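Local coordinates for cysteine synthase 3 (Entamoeba histolytica, PDB 6KR5), which catalyses the formation of L-cysteine from O-acetyl-L-serine and sulfide as a pyridoxal-phosphate-dependent O-acetylserine sulfhydrylase, at residues B[86-91]-B[116-120]; B[104-110]-B[126-132]; B[201-205]-B[247-252]; B[253-257]-B[286-291]; B[282-286]-B[303-307]. All coordinates share one frame; numbering follows the deposited sequence.

Following the chain from the N terminus, contact 1 opens at 86-91, on the start of helix 88-100, and closes at 116-120. Contact 2 opens at 104-110 and closes at 126-132. Contact 1 joins helices 88-100 and 114-122, contact 2 pairs strands 104-109 and 126-130 of the four-stranded parallel sheet, and the two cross along the chain. Contact 3 follows in series: it closes the long loop from helix 195-207 to 247-252, on the other side of the chain's centre from contact 1. Its last residue adjoins contact 4, which joins edge strand 253-257 to helix 279-292. Contact 5 crosses contact 4 and shares Leu-286 with it, setting the same helix on strand 301-306. Contacts 1 and 5 both reach PLP.

Contact 1 of 5, residues B[86-91]-B[116-120]. With PLP (pyridoxal-5'-phosphate), chain D.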
# COMPACT_ATOMS: atom_id res chain seq x y z
N SER B 86 6.05 -18.56 2.18
CA SER B 86 6.61 -17.75 1.11
C SER B 86 5.71 -16.57 0.77
O SER B 86 5.99 -15.84 -0.19
CB SER B 86 6.83 -18.62 -0.14
OG SER B 86 7.65 -19.75 0.16
N GLY B 87 4.65 -16.35 1.55
CA GLY B 87 3.67 -15.33 1.22
C GLY B 87 3.47 -14.23 2.24
O GLY B 87 4.38 -13.86 2.98
N ASN B 88 2.25 -13.69 2.28
CA ASN B 88 2.01 -12.51 3.09
C ASN B 88 2.15 -12.77 4.58
O ASN B 88 2.43 -11.84 5.34
CB ASN B 88 0.62 -11.96 2.78
CG ASN B 88 0.55 -11.31 1.43
OD1 ASN B 88 1.53 -10.71 0.96
ND2 ASN B 88 -0.60 -11.41 0.78
N THR B 89 1.94 -14.01 5.04
CA THR B 89 2.08 -14.29 6.46
C THR B 89 3.48 -13.94 6.95
O THR B 89 3.65 -13.38 8.04
CB THR B 89 1.76 -15.75 6.73
OG1 THR B 89 0.38 -15.96 6.44
CG2 THR B 89 2.05 -16.13 8.19
N GLY B 90 4.49 -14.25 6.14
CA GLY B 90 5.85 -13.91 6.52
C GLY B 90 6.03 -12.41 6.68
O GLY B 90 6.69 -11.96 7.62
N ILE B 91 5.43 -11.63 5.77
CA ILE B 91 5.53 -10.17 5.87
C ILE B 91 4.86 -9.67 7.15
O ILE B 91 5.42 -8.84 7.87
CB ILE B 91 4.92 -9.51 4.63
CG1 ILE B 91 5.71 -9.90 3.38
CG2 ILE B 91 4.87 -8.01 4.83
CD1 ILE B 91 5.03 -9.44 2.09
N ARG B 116 9.31 -11.03 -1.95
CA ARG B 116 8.90 -11.14 -0.55
C ARG B 116 10.08 -11.45 0.34
O ARG B 116 10.14 -10.99 1.49
CB ARG B 116 7.81 -12.19 -0.38
CG ARG B 116 6.42 -11.70 -0.74
CD ARG B 116 5.39 -12.68 -0.21
NE ARG B 116 4.02 -12.31 -0.57
CZ ARG B 116 3.47 -12.57 -1.74
NH1 ARG B 116 4.16 -13.20 -2.69
NH2 ARG B 116 2.21 -12.22 -1.98
N GLN B 117 11.04 -12.25 -0.16
CA GLN B 117 12.31 -12.45 0.54
C GLN B 117 12.96 -11.13 0.87
O GLN B 117 13.45 -10.91 1.98
CB GLN B 117 13.27 -13.27 -0.31
CG GLN B 117 13.00 -14.73 -0.32
CD GLN B 117 14.08 -15.51 -1.04
OE1 GLN B 117 15.27 -15.25 -0.86
NE2 GLN B 117 13.66 -16.46 -1.87
N MET B 118 13.01 -10.24 -0.13
CA MET B 118 13.65 -8.95 0.08
C MET B 118 12.89 -8.11 1.10
O MET B 118 13.49 -7.45 1.95
CB MET B 118 13.76 -8.23 -1.27
CG MET B 118 14.38 -6.86 -1.22
SD MET B 118 14.55 -6.24 -2.91
CE MET B 118 15.66 -7.45 -3.62
N ILE B 119 11.55 -8.14 1.04
CA ILE B 119 10.76 -7.40 2.03
C ILE B 119 11.04 -7.94 3.43
O ILE B 119 11.30 -7.18 4.37
CB ILE B 119 9.26 -7.48 1.71
CG1 ILE B 119 8.91 -6.72 0.43
CG2 ILE B 119 8.43 -6.92 2.87
CD1 ILE B 119 7.48 -6.99 -0.01
N MET B 120 11.01 -9.27 3.58
CA MET B 120 11.22 -9.84 4.91
C MET B 120 12.64 -9.60 5.41
O MET B 120 12.83 -9.21 6.57
CB MET B 120 10.88 -11.33 4.87
CG MET B 120 9.38 -11.57 4.70
SD MET B 120 9.01 -13.32 4.69
CE MET B 120 9.99 -13.77 3.28
N1 PLP D . -5.30 -13.88 -0.24
C2 PLP D . -4.07 -13.46 0.20
C2A PLP D . -3.23 -12.64 -0.72
C3 PLP D . -3.65 -13.78 1.48
O3 PLP D . -2.42 -13.35 1.90
C4 PLP D . -4.47 -14.54 2.31
C4A PLP D . -3.99 -14.99 3.64
O4A PLP D . -2.85 -14.71 4.03
C5 PLP D . -5.71 -14.96 1.85
C6 PLP D . -6.11 -14.63 0.57
C5A PLP D . -6.63 -15.83 2.68
O4P PLP D . -6.97 -15.30 3.93
P PLP D . -7.14 -16.34 5.13
O1P PLP D . -8.08 -17.44 4.66
O2P PLP D . -5.78 -16.92 5.42
O3P PLP D . -7.70 -15.59 6.28
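Gly-87 and Arg-116 sit 6.9 Å apart at their CA atoms, and the backbones draw together to 5.8 Å between the CA atoms of Ile-91 and Met-120, where helices 88-100 and 114-122 meet. Arg-116 carries the contact. Its chain, extended from CG to NE, carries the guanidinium over to Gly-87, and chi4 of 81° turns one face to Gly-87 CA. Asn-88 OD1 comes in at the edge, in the guanidinium plane, and takes two weak hydrogen bonds, 3.3 Å from Arg-116 NE and 3.4 Å from NH2; the amide itself is turned 60° from that plane. The remaining guanidinium nitrogen, NH1, has the stronger partner, Ser-113 OG. Farther back along the arginine, Ile-91 CD1 rests on Arg-116 CG at 3.9 Å and also meets the tip of Ile-119. Gly-90 has no side chain, and Met-120 SD settles 3.7 Å from its CA. Asn-88 ND2 points the other way and donates to PLP O3 over 2.9 Å, with 160° at the hydrogen. Arg-312 and Asp-308 also bond to this amide, so its rotation is well fixed. The Thr-Ser-Gly-Asn-Thr-Gly run entering helix 88-100 is a signature of cysteine synthases; here its asparagine holds the phenolic oxygen of the cofactor, while Arg-116 of helix 114-122 holds its OD1 weakly.

Contact 2 of 5, residues B[104-110]-B[126-132]; sequences VNIVMPS and NLVLSDG
Val-104 and Asn-126 start the pairing of two parallel strands, the ends of a beta-alpha-beta unit whose helix, 114-122, lies between them in the chain. Strand 126-130 is outermost in its four-stranded sheet within this chain; 104-109 in turn pairs with 80-84 along its other edge. Six backbone hydrogen bonds run down the pair, passing back and forth between the strands. The straightest is Val-128 N to Ile-106 O, 2.8 Å and 174° at the hydrogen. The last, Ser-110 N to Ser-130 O at 2.9 Å, extends the pairing just past the strand. Weaker CA-H...O contacts fill the intervals, as between Val-107 CA and Val-128 O at 3.3 Å.

Apolar packing covers both faces. On the one with Ile-106, Met-108, Leu-127 and Leu-129, Leu-127 CD2 packs on Ile-106 CB at 3.9 Å. Gln-117 and Met-120 of helix 114-122 cover Met-108 and Leu-127. On the face with Val-107 and Val-128, the two valines stand side by side pointing the same way, and helix 135-149 covers Val-128. Val-107 CG2, anti to the carbonyl carbon, lies 4.1 Å from Val-128 CB.

Among the polar side chains, Asn-105 OD1 lies against Asn-126 CB at 3.5 Å, while its ND2 bonds to Glu-80 and to Ile-81 O. At the far end, Ser-110 CB lies 3.9 Å from Leu-129 CB.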
# COMPACT_ATOMS: atom_id res chain seq x y z
N VAL B 104 12.64 -13.10 13.90
CA VAL B 104 11.69 -13.86 13.09
C VAL B 104 12.47 -14.71 12.09
O VAL B 104 13.27 -14.18 11.30
CB VAL B 104 10.69 -12.94 12.37
CG1 VAL B 104 9.74 -13.76 11.50
CG2 VAL B 104 9.91 -12.10 13.38
N ASN B 105 12.25 -16.02 12.13
CA ASN B 105 12.83 -16.96 11.18
C ASN B 105 11.75 -17.41 10.20
O ASN B 105 10.71 -17.91 10.61
CB ASN B 105 13.41 -18.18 11.91
CG ASN B 105 14.45 -17.80 12.93
OD1 ASN B 105 15.62 -17.60 12.60
ND2 ASN B 105 14.04 -17.70 14.19
N ILE B 106 12.00 -17.23 8.90
CA ILE B 106 11.06 -17.65 7.86
C ILE B 106 11.73 -18.70 6.99
O ILE B 106 12.82 -18.46 6.45
CB ILE B 106 10.61 -16.46 6.99
CG1 ILE B 106 9.99 -15.35 7.85
CG2 ILE B 106 9.68 -16.95 5.87
CD1 ILE B 106 8.73 -15.72 8.58
N VAL B 107 11.08 -19.85 6.85
CA VAL B 107 11.59 -20.96 6.04
C VAL B 107 10.85 -20.97 4.71
O VAL B 107 9.62 -20.98 4.68
CB VAL B 107 11.40 -22.30 6.77
CG1 VAL B 107 12.14 -23.39 6.02
CG2 VAL B 107 11.89 -22.19 8.21
N MET B 108 11.60 -20.98 3.61
CA MET B 108 11.02 -20.97 2.27
C MET B 108 12.05 -21.52 1.29
O MET B 108 13.25 -21.47 1.57
CB MET B 108 10.61 -19.54 1.88
CG MET B 108 11.76 -18.56 2.02
SD MET B 108 11.20 -16.85 1.95
CE MET B 108 10.18 -16.92 0.49
N PRO B 109 11.60 -22.03 0.14
CA PRO B 109 12.58 -22.45 -0.88
C PRO B 109 13.32 -21.24 -1.44
O PRO B 109 12.75 -20.16 -1.59
CB PRO B 109 11.71 -23.13 -1.94
CG PRO B 109 10.40 -23.39 -1.27
CD PRO B 109 10.22 -22.29 -0.28
N SER B 110 14.60 -21.44 -1.77
CA SER B 110 15.48 -20.32 -2.09
C SER B 110 14.99 -19.52 -3.29
O SER B 110 15.25 -18.31 -3.38
CB SER B 110 16.90 -20.82 -2.35
OG SER B 110 17.01 -21.40 -3.64
N ASN B 126 15.47 -13.47 9.61
CA ASN B 126 16.47 -14.48 9.27
C ASN B 126 15.81 -15.46 8.32
O ASN B 126 14.97 -16.28 8.72
CB ASN B 126 16.99 -15.18 10.53
CG ASN B 126 17.53 -14.21 11.56
OD1 ASN B 126 16.88 -13.94 12.57
ND2 ASN B 126 18.72 -13.68 11.31
N LEU B 127 16.16 -15.38 7.04
CA LEU B 127 15.62 -16.28 6.04
C LEU B 127 16.36 -17.61 6.07
O LEU B 127 17.60 -17.65 6.00
CB LEU B 127 15.70 -15.67 4.64
CG LEU B 127 14.82 -14.45 4.46
CD1 LEU B 127 14.80 -14.08 2.99
CD2 LEU B 127 13.41 -14.70 4.97
N VAL B 128 15.61 -18.69 6.19
CA VAL B 128 16.14 -20.04 6.11
C VAL B 128 15.70 -20.56 4.75
O VAL B 128 14.55 -20.94 4.56
CB VAL B 128 15.64 -20.92 7.25
CG1 VAL B 128 16.22 -22.32 7.12
CG2 VAL B 128 16.06 -20.31 8.58
N LEU B 129 16.63 -20.54 3.79
CA LEU B 129 16.34 -20.86 2.40
C LEU B 129 16.71 -22.31 2.14
O LEU B 129 17.89 -22.65 2.09
CB LEU B 129 17.11 -19.95 1.45
CG LEU B 129 16.88 -18.45 1.61
CD1 LEU B 129 17.69 -17.69 0.56
CD2 LEU B 129 15.39 -18.16 1.47
N SER B 130 15.70 -23.16 1.99
CA SER B 130 15.95 -24.53 1.58
C SER B 130 16.27 -24.58 0.09
O SER B 130 16.11 -23.60 -0.65
CB SER B 130 14.75 -25.41 1.92
OG SER B 130 13.54 -24.77 1.55
N ASP B 131 16.74 -25.75 -0.36
CA ASP B 131 17.19 -25.89 -1.74
C ASP B 131 16.06 -25.59 -2.71
O ASP B 131 14.97 -26.17 -2.61
CB ASP B 131 17.72 -27.31 -1.99
CG ASP B 131 18.92 -27.66 -1.13
OD1 ASP B 131 19.58 -26.74 -0.60
OD2 ASP B 131 19.20 -28.87 -0.98
N GLY B 132 16.31 -24.68 -3.66
CA GLY B 132 15.30 -24.37 -4.65
C GLY B 132 14.81 -25.60 -5.40
O GLY B 132 13.61 -25.74 -5.65
O HOH W 1 14.80 -11.25 12.95

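Contact 3 of 5, residues B[201-205]-B[247-252]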
# COMPACT_ATOMS: atom_id res chain seq x y z
N GLY B 201 -16.92 -14.57 9.81
CA GLY B 201 -18.22 -15.22 9.79
C GLY B 201 -18.78 -15.44 11.18
O GLY B 201 -19.94 -15.12 11.46
N GLU B 202 -17.95 -15.97 12.09
CA GLU B 202 -18.43 -16.22 13.45
C GLU B 202 -18.82 -14.92 14.14
O GLU B 202 -19.84 -14.85 14.84
CB GLU B 202 -17.38 -16.96 14.26
CG GLU B 202 -17.25 -18.44 13.92
CD GLU B 202 -16.29 -19.18 14.82
OE1 GLU B 202 -15.30 -18.57 15.27
OE2 GLU B 202 -16.52 -20.39 15.06
N ASN B 203 -18.01 -13.87 13.97
CA ASN B 203 -18.26 -12.64 14.71
C ASN B 203 -19.41 -11.84 14.12
O ASN B 203 -20.12 -11.16 14.87
CB ASN B 203 -16.99 -11.80 14.78
CG ASN B 203 -16.02 -12.31 15.82
OD1 ASN B 203 -16.29 -12.24 17.02
ND2 ASN B 203 -14.88 -12.82 15.38
N LEU B 204 -19.62 -11.90 12.80
CA LEU B 204 -20.81 -11.27 12.25
C LEU B 204 -22.07 -12.04 12.65
O LEU B 204 -23.09 -11.43 12.98
CB LEU B 204 -20.71 -11.16 10.73
CG LEU B 204 -19.74 -10.10 10.21
CD1 LEU B 204 -19.73 -10.09 8.69
CD2 LEU B 204 -20.11 -8.73 10.76
N LYS B 205 -22.00 -13.37 12.66
CA LYS B 205 -23.20 -14.15 12.96
C LYS B 205 -23.62 -13.99 14.42
O LYS B 205 -24.80 -14.12 14.74
CB LYS B 205 -22.99 -15.62 12.61
CG LYS B 205 -23.38 -15.96 11.18
CD LYS B 205 -22.99 -17.39 10.80
CE LYS B 205 -23.61 -17.75 9.45
NZ LYS B 205 -23.13 -19.05 8.91
N LYS B 247 -14.05 -24.34 9.89
CA LYS B 247 -15.21 -24.93 10.57
C LYS B 247 -16.36 -24.91 9.57
O LYS B 247 -16.96 -23.86 9.35
CB LYS B 247 -15.60 -24.15 11.82
CG LYS B 247 -14.66 -24.22 12.97
CD LYS B 247 -15.10 -23.20 14.02
CE LYS B 247 -15.01 -23.75 15.43
NZ LYS B 247 -15.53 -22.76 16.41
N LYS B 248 -16.69 -26.08 9.00
CA LYS B 248 -17.68 -26.12 7.93
C LYS B 248 -19.03 -25.58 8.38
O LYS B 248 -19.78 -25.03 7.55
CB LYS B 248 -17.83 -27.56 7.43
CG LYS B 248 -18.35 -28.52 8.47
CD LYS B 248 -18.59 -29.90 7.87
CE LYS B 248 -19.08 -30.88 8.93
NZ LYS B 248 -18.16 -30.93 10.11
N GLU B 249 -19.36 -25.70 9.67
CA GLU B 249 -20.67 -25.25 10.13
C GLU B 249 -20.83 -23.73 10.10
O GLU B 249 -21.96 -23.25 10.14
CB GLU B 249 -20.93 -25.78 11.55
CG GLU B 249 -20.03 -25.20 12.61
CD GLU B 249 -18.78 -26.04 12.86
OE1 GLU B 249 -18.50 -26.97 12.08
OE2 GLU B 249 -18.07 -25.75 13.85
N VAL B 250 -19.73 -22.98 10.02
CA VAL B 250 -19.80 -21.52 9.90
C VAL B 250 -20.10 -21.08 8.48
O VAL B 250 -20.60 -19.96 8.25
CB VAL B 250 -18.48 -20.89 10.39
CG1 VAL B 250 -18.48 -19.36 10.29
CG2 VAL B 250 -18.20 -21.32 11.82
N VAL B 251 -19.79 -21.93 7.50
CA VAL B 251 -19.83 -21.56 6.09
C VAL B 251 -21.14 -22.02 5.48
O VAL B 251 -21.53 -23.19 5.63
CB VAL B 251 -18.63 -22.16 5.34
CG1 VAL B 251 -18.72 -21.87 3.85
CG2 VAL B 251 -17.33 -21.63 5.94
N ASP B 252 -21.81 -21.12 4.76
CA ASP B 252 -23.10 -21.42 4.15
C ASP B 252 -23.01 -21.84 2.70
O ASP B 252 -23.91 -22.54 2.20
CB ASP B 252 -24.02 -20.21 4.26
CG ASP B 252 -24.29 -19.85 5.68
OD1 ASP B 252 -24.84 -20.72 6.39
OD2 ASP B 252 -23.93 -18.73 6.10
O HOH W 2 -13.18 -20.47 15.66
O HOH W 3 -23.60 -21.05 10.74
O HOH W 4 -26.51 -19.79 8.43
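Gly-201, on helix 195-207, faces Val-250 with CA atoms 6.5 Å apart; 248-250 make a short turn of helical backbone angles without the regular bonds. Val-250 fills the middle: with no side chain on Gly-201, CG1 approaches its carbonyl carbon, and CG2 packs on Glu-202 CG at 3.7 Å. Two salt bridges flank this apolar patch. On one flank Glu-202, extended beyond CG, reaches Lys-247, whose chain crosses it at about a right angle; OE2 offers its syn lone pair to NZ over 2.9 Å. On the other, Lys-205 stretches out and its NZ has three partners, with a second water held only weakly. Asp-252 OD2 lies 2.9 Å from Lys-205 NZ, approached on the syn side but 31° out of the carboxylate plane. Val-250 O is 2.8 Å from Lys-205 NZ, which sits above the carbonyl plane, not on a lone pair. A water 2.8 Å from Lys-205 NZ passes the grip on to Glu-249 O. Asp-252 OD2 also accepts from Val-213 N, so the carboxylate links the lysine to strand 212-218. The arrangement is packing in the domain built on the mixed sheet of a fold type II PLP enzyme: a connecting loop is fixed against helix 195-207 just before edge strand 253-257.

Contact 4 of 5, residues B[253-257]-B[286-291]; sequences EITPI and LAGLKE
Glu-253 and Glu-291 bring their carboxylates together, planes 61° apart, with OE1 of Glu-253 only 2.7 Å from OE1 of Glu-291; the two side chains slide past each other in opposite directions. Two lysines probably make this crowding tolerable. Lys-212 forms salt bridges to Glu-253 OE1 and Glu-291 OE2, and Lys-294 to Glu-253 OE2 and Glu-291 OE1, so each ammonium spans both acids. The glutamate of the strand gets there on an extended chain, whereas Glu-291 needs a bend at chi2 (74°) to swing back from the helix. Beside them a water links three groups: it accepts from Thr-255 OG1 at 2.8 Å and donates to Ala-287 O and Glu-291 OE1, at 2.9 Å each. The rest is apolar. Thr-255 turns its methyl inward, CG2 to Ala-287 CB at 3.8 Å. Ile-257 CD1 wedges into the helix surface, 3.8 Å from Leu-286 CG and 3.7 Å from Ala-287 N, its chain lying askew to that of Leu-286. At the outer border a second water bridges Pro-256 O to Lys-290 NZ. Strand 253-257, outermost in its mixed sheet within this chain, runs at 121° to the helix segment, their axes 9.2 Å apart: helix-on-sheet packing, with helix 279-292 laid across the last strand of the sheet.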
# COMPACT_ATOMS: atom_id res chain seq x y z
N GLU B 253 -21.95 -21.45 2.00
CA GLU B 253 -21.80 -21.75 0.58
C GLU B 253 -20.32 -21.72 0.25
O GLU B 253 -19.59 -20.85 0.74
CB GLU B 253 -22.56 -20.74 -0.29
CG GLU B 253 -22.34 -20.89 -1.79
CD GLU B 253 -22.89 -19.71 -2.58
OE1 GLU B 253 -23.19 -18.67 -1.97
OE2 GLU B 253 -23.01 -19.84 -3.82
N ILE B 254 -19.88 -22.67 -0.56
CA ILE B 254 -18.53 -22.67 -1.12
C ILE B 254 -18.64 -22.39 -2.61
O ILE B 254 -19.33 -23.12 -3.34
CB ILE B 254 -17.81 -24.01 -0.88
CG1 ILE B 254 -17.79 -24.34 0.61
CG2 ILE B 254 -16.40 -23.95 -1.47
CD1 ILE B 254 -17.65 -25.83 0.91
N THR B 255 -17.97 -21.34 -3.08
CA THR B 255 -18.00 -20.99 -4.50
C THR B 255 -16.62 -21.19 -5.10
O THR B 255 -15.69 -20.45 -4.76
CB THR B 255 -18.46 -19.55 -4.69
OG1 THR B 255 -19.78 -19.41 -4.16
CG2 THR B 255 -18.47 -19.18 -6.17
N PRO B 256 -16.44 -22.19 -5.96
CA PRO B 256 -15.15 -22.35 -6.65
C PRO B 256 -15.02 -21.34 -7.77
O PRO B 256 -15.99 -21.02 -8.47
CB PRO B 256 -15.23 -23.78 -7.20
CG PRO B 256 -16.69 -23.99 -7.44
CD PRO B 256 -17.41 -23.23 -6.34
N ILE B 257 -13.80 -20.85 -7.97
CA ILE B 257 -13.51 -19.87 -9.01
C ILE B 257 -12.30 -20.36 -9.80
O ILE B 257 -11.27 -20.72 -9.21
CB ILE B 257 -13.24 -18.46 -8.42
CG1 ILE B 257 -14.50 -17.88 -7.75
CG2 ILE B 257 -12.71 -17.52 -9.50
CD1 ILE B 257 -15.64 -17.47 -8.73
N LEU B 286 -15.27 -11.99 -8.07
CA LEU B 286 -16.11 -12.72 -9.03
C LEU B 286 -17.15 -13.57 -8.30
O LEU B 286 -18.32 -13.59 -8.70
CB LEU B 286 -15.24 -13.59 -9.94
CG LEU B 286 -16.03 -14.44 -10.95
CD1 LEU B 286 -16.96 -13.56 -11.77
CD2 LEU B 286 -15.07 -15.18 -11.85
N ALA B 287 -16.76 -14.25 -7.22
CA ALA B 287 -17.74 -14.99 -6.44
C ALA B 287 -18.81 -14.05 -5.89
O ALA B 287 -19.99 -14.42 -5.84
CB ALA B 287 -17.06 -15.73 -5.28
N GLY B 288 -18.42 -12.85 -5.49
CA GLY B 288 -19.39 -11.91 -4.95
C GLY B 288 -20.33 -11.37 -6.02
O GLY B 288 -21.50 -11.11 -5.74
N LEU B 289 -19.82 -11.15 -7.23
CA LEU B 289 -20.67 -10.68 -8.32
C LEU B 289 -21.65 -11.76 -8.75
O LEU B 289 -22.80 -11.46 -9.09
CB LEU B 289 -19.82 -10.22 -9.51
CG LEU B 289 -18.95 -8.97 -9.32
CD1 LEU B 289 -18.20 -8.61 -10.60
CD2 LEU B 289 -19.77 -7.77 -8.83
N LYS B 290 -21.22 -13.02 -8.76
CA LYS B 290 -22.16 -14.11 -9.01
C LYS B 290 -23.21 -14.17 -7.91
O LYS B 290 -24.40 -14.37 -8.19
CB LYS B 290 -21.41 -15.44 -9.11
CG LYS B 290 -20.48 -15.49 -10.29
CD LYS B 290 -19.86 -16.86 -10.45
CE LYS B 290 -19.06 -16.92 -11.74
NZ LYS B 290 -18.38 -18.22 -11.95
N GLU B 291 -22.79 -13.98 -6.66
CA GLU B 291 -23.75 -13.92 -5.57
C GLU B 291 -24.75 -12.79 -5.78
O GLU B 291 -25.96 -12.97 -5.56
CB GLU B 291 -22.99 -13.74 -4.25
CG GLU B 291 -23.81 -14.02 -3.02
CD GLU B 291 -24.06 -15.50 -2.81
OE1 GLU B 291 -23.32 -16.34 -3.40
OE2 GLU B 291 -24.99 -15.82 -2.05
O HOH W 5 -20.99 -16.96 -4.94
O HOH W 6 -18.05 -19.81 -9.98

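Contact 5 of 5, residues B[282-286]-B[303-307]. With PLP (pyridoxal-5'-phosphate), chain D.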
# COMPACT_ATOMS: atom_id res chain seq x y z
N GLY B 282 -9.50 -10.91 -6.95
CA GLY B 282 -10.25 -11.19 -8.16
C GLY B 282 -11.17 -12.38 -8.00
O GLY B 282 -12.33 -12.36 -8.45
N ALA B 283 -10.69 -13.44 -7.33
CA ALA B 283 -11.53 -14.61 -7.09
C ALA B 283 -12.70 -14.24 -6.20
O ALA B 283 -13.85 -14.56 -6.50
CB ALA B 283 -10.70 -15.74 -6.47
N ALA B 284 -12.42 -13.54 -5.09
CA ALA B 284 -13.48 -13.14 -4.17
C ALA B 284 -14.49 -12.24 -4.86
O ALA B 284 -15.70 -12.42 -4.69
CB ALA B 284 -12.89 -12.45 -2.95
N ILE B 285 -14.02 -11.26 -5.65
CA ILE B 285 -14.95 -10.34 -6.30
C ILE B 285 -15.84 -11.08 -7.28
O ILE B 285 -17.06 -10.87 -7.31
CB ILE B 285 -14.20 -9.18 -6.97
CG1 ILE B 285 -13.71 -8.22 -5.89
CG2 ILE B 285 -15.13 -8.43 -7.96
CD1 ILE B 285 -12.76 -7.13 -6.37
N LEU B 286 -15.27 -11.99 -8.07
CA LEU B 286 -16.11 -12.72 -9.03
C LEU B 286 -17.15 -13.57 -8.30
O LEU B 286 -18.32 -13.59 -8.70
CB LEU B 286 -15.24 -13.59 -9.94
CG LEU B 286 -16.03 -14.44 -10.95
CD1 LEU B 286 -16.96 -13.56 -11.77
CD2 LEU B 286 -15.07 -15.18 -11.85
N VAL B 303 -20.53 -7.95 1.21
CA VAL B 303 -19.20 -7.45 1.57
C VAL B 303 -18.17 -8.47 1.15
O VAL B 303 -18.28 -9.65 1.49
CB VAL B 303 -19.09 -7.16 3.08
CG1 VAL B 303 -17.64 -6.81 3.45
CG2 VAL B 303 -20.03 -6.04 3.48
N ILE B 304 -17.14 -8.02 0.44
CA ILE B 304 -16.13 -8.90 -0.14
C ILE B 304 -14.77 -8.48 0.41
O ILE B 304 -14.37 -7.32 0.27
CB ILE B 304 -16.13 -8.82 -1.67
CG1 ILE B 304 -17.55 -8.99 -2.22
CG2 ILE B 304 -15.21 -9.86 -2.29
CD1 ILE B 304 -17.60 -8.85 -3.73
N ILE B 305 -14.06 -9.42 1.03
CA ILE B 305 -12.70 -9.16 1.50
C ILE B 305 -11.75 -9.16 0.31
O ILE B 305 -11.74 -10.11 -0.48
CB ILE B 305 -12.27 -10.21 2.53
CG1 ILE B 305 -13.24 -10.29 3.70
CG2 ILE B 305 -10.85 -9.91 3.03
CD1 ILE B 305 -13.38 -8.96 4.45
N LEU B 306 -10.93 -8.10 0.20
CA LEU B 306 -9.86 -8.06 -0.80
C LEU B 306 -8.53 -8.17 -0.05
O LEU B 306 -8.07 -7.18 0.53
CB LEU B 306 -9.91 -6.77 -1.63
CG LEU B 306 -11.26 -6.44 -2.30
CD1 LEU B 306 -11.03 -5.42 -3.42
CD2 LEU B 306 -11.92 -7.66 -2.84
N PRO B 307 -7.88 -9.34 -0.03
CA PRO B 307 -6.76 -9.54 0.92
C PRO B 307 -5.50 -8.73 0.66
O PRO B 307 -4.75 -8.50 1.63
CB PRO B 307 -6.48 -11.05 0.80
CG PRO B 307 -7.82 -11.65 0.43
CD PRO B 307 -8.40 -10.63 -0.54
N1 PLP D . -5.30 -13.88 -0.24
C2 PLP D . -4.07 -13.46 0.20
C2A PLP D . -3.23 -12.64 -0.72
C3 PLP D . -3.65 -13.78 1.48
O3 PLP D . -2.42 -13.35 1.90
C4 PLP D . -4.47 -14.54 2.31
C4A PLP D . -3.99 -14.99 3.64
O4A PLP D . -2.85 -14.71 4.03
C5 PLP D . -5.71 -14.96 1.85
C6 PLP D . -6.11 -14.63 0.57
C5A PLP D . -6.63 -15.83 2.68
O4P PLP D . -6.97 -15.30 3.93
P PLP D . -7.14 -16.34 5.13
O1P PLP D . -8.08 -17.44 4.66
O2P PLP D . -5.78 -16.92 5.42
O3P PLP D . -7.70 -15.59 6.28
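Ile-304 has chi1 of -50°, which puts CG1 anti to the carbonyl carbon and leaves the CG2 methyl anti to the backbone N and facing the helix, while Ile-285 sets CG1 anti to its carbonyl carbon (chi1 -75°) and so meets the strand with its longer arm. This is helix-on-sheet packing of an alpha/beta domain: helix 279-292 lies on strand 301-306, which runs between strands 43-48 and 186-190 in the mixed sheet. The short segments are nearly antiparallel at 171°, with axes 7.8 Å apart, an approach that the small Ala-284 allows. Its CB lies 3.5 Å from Ile-304 CG2 and also touches the backbone at Ile-305 O. One residue on, Ile-285 crosses Leu-306 at a slant: CG1 packs on Leu-306 CD2 at 3.6 Å, and CD1 comes within reach of both leucine methyls. Ile-304 CD1 lies against Ile-285 CA, 4.0 Å off, so Ile-304 touches Ile-285 with CD1 and Ala-284 with CG2. All five touching residues are buried and the side chains apolar. Met-265 and Val-269 of helix 259-273 pack on Ile-285 as well. Past the strand the chain reaches the cofactor; Ser-280, near the start of helix 279-292, hydrogen-bonds to PLP. Pro-307 lies over one face of the pyridine ring: its CB stands 3.2 Å from PLP N1, and its CG 3.4 Å from PLP C6.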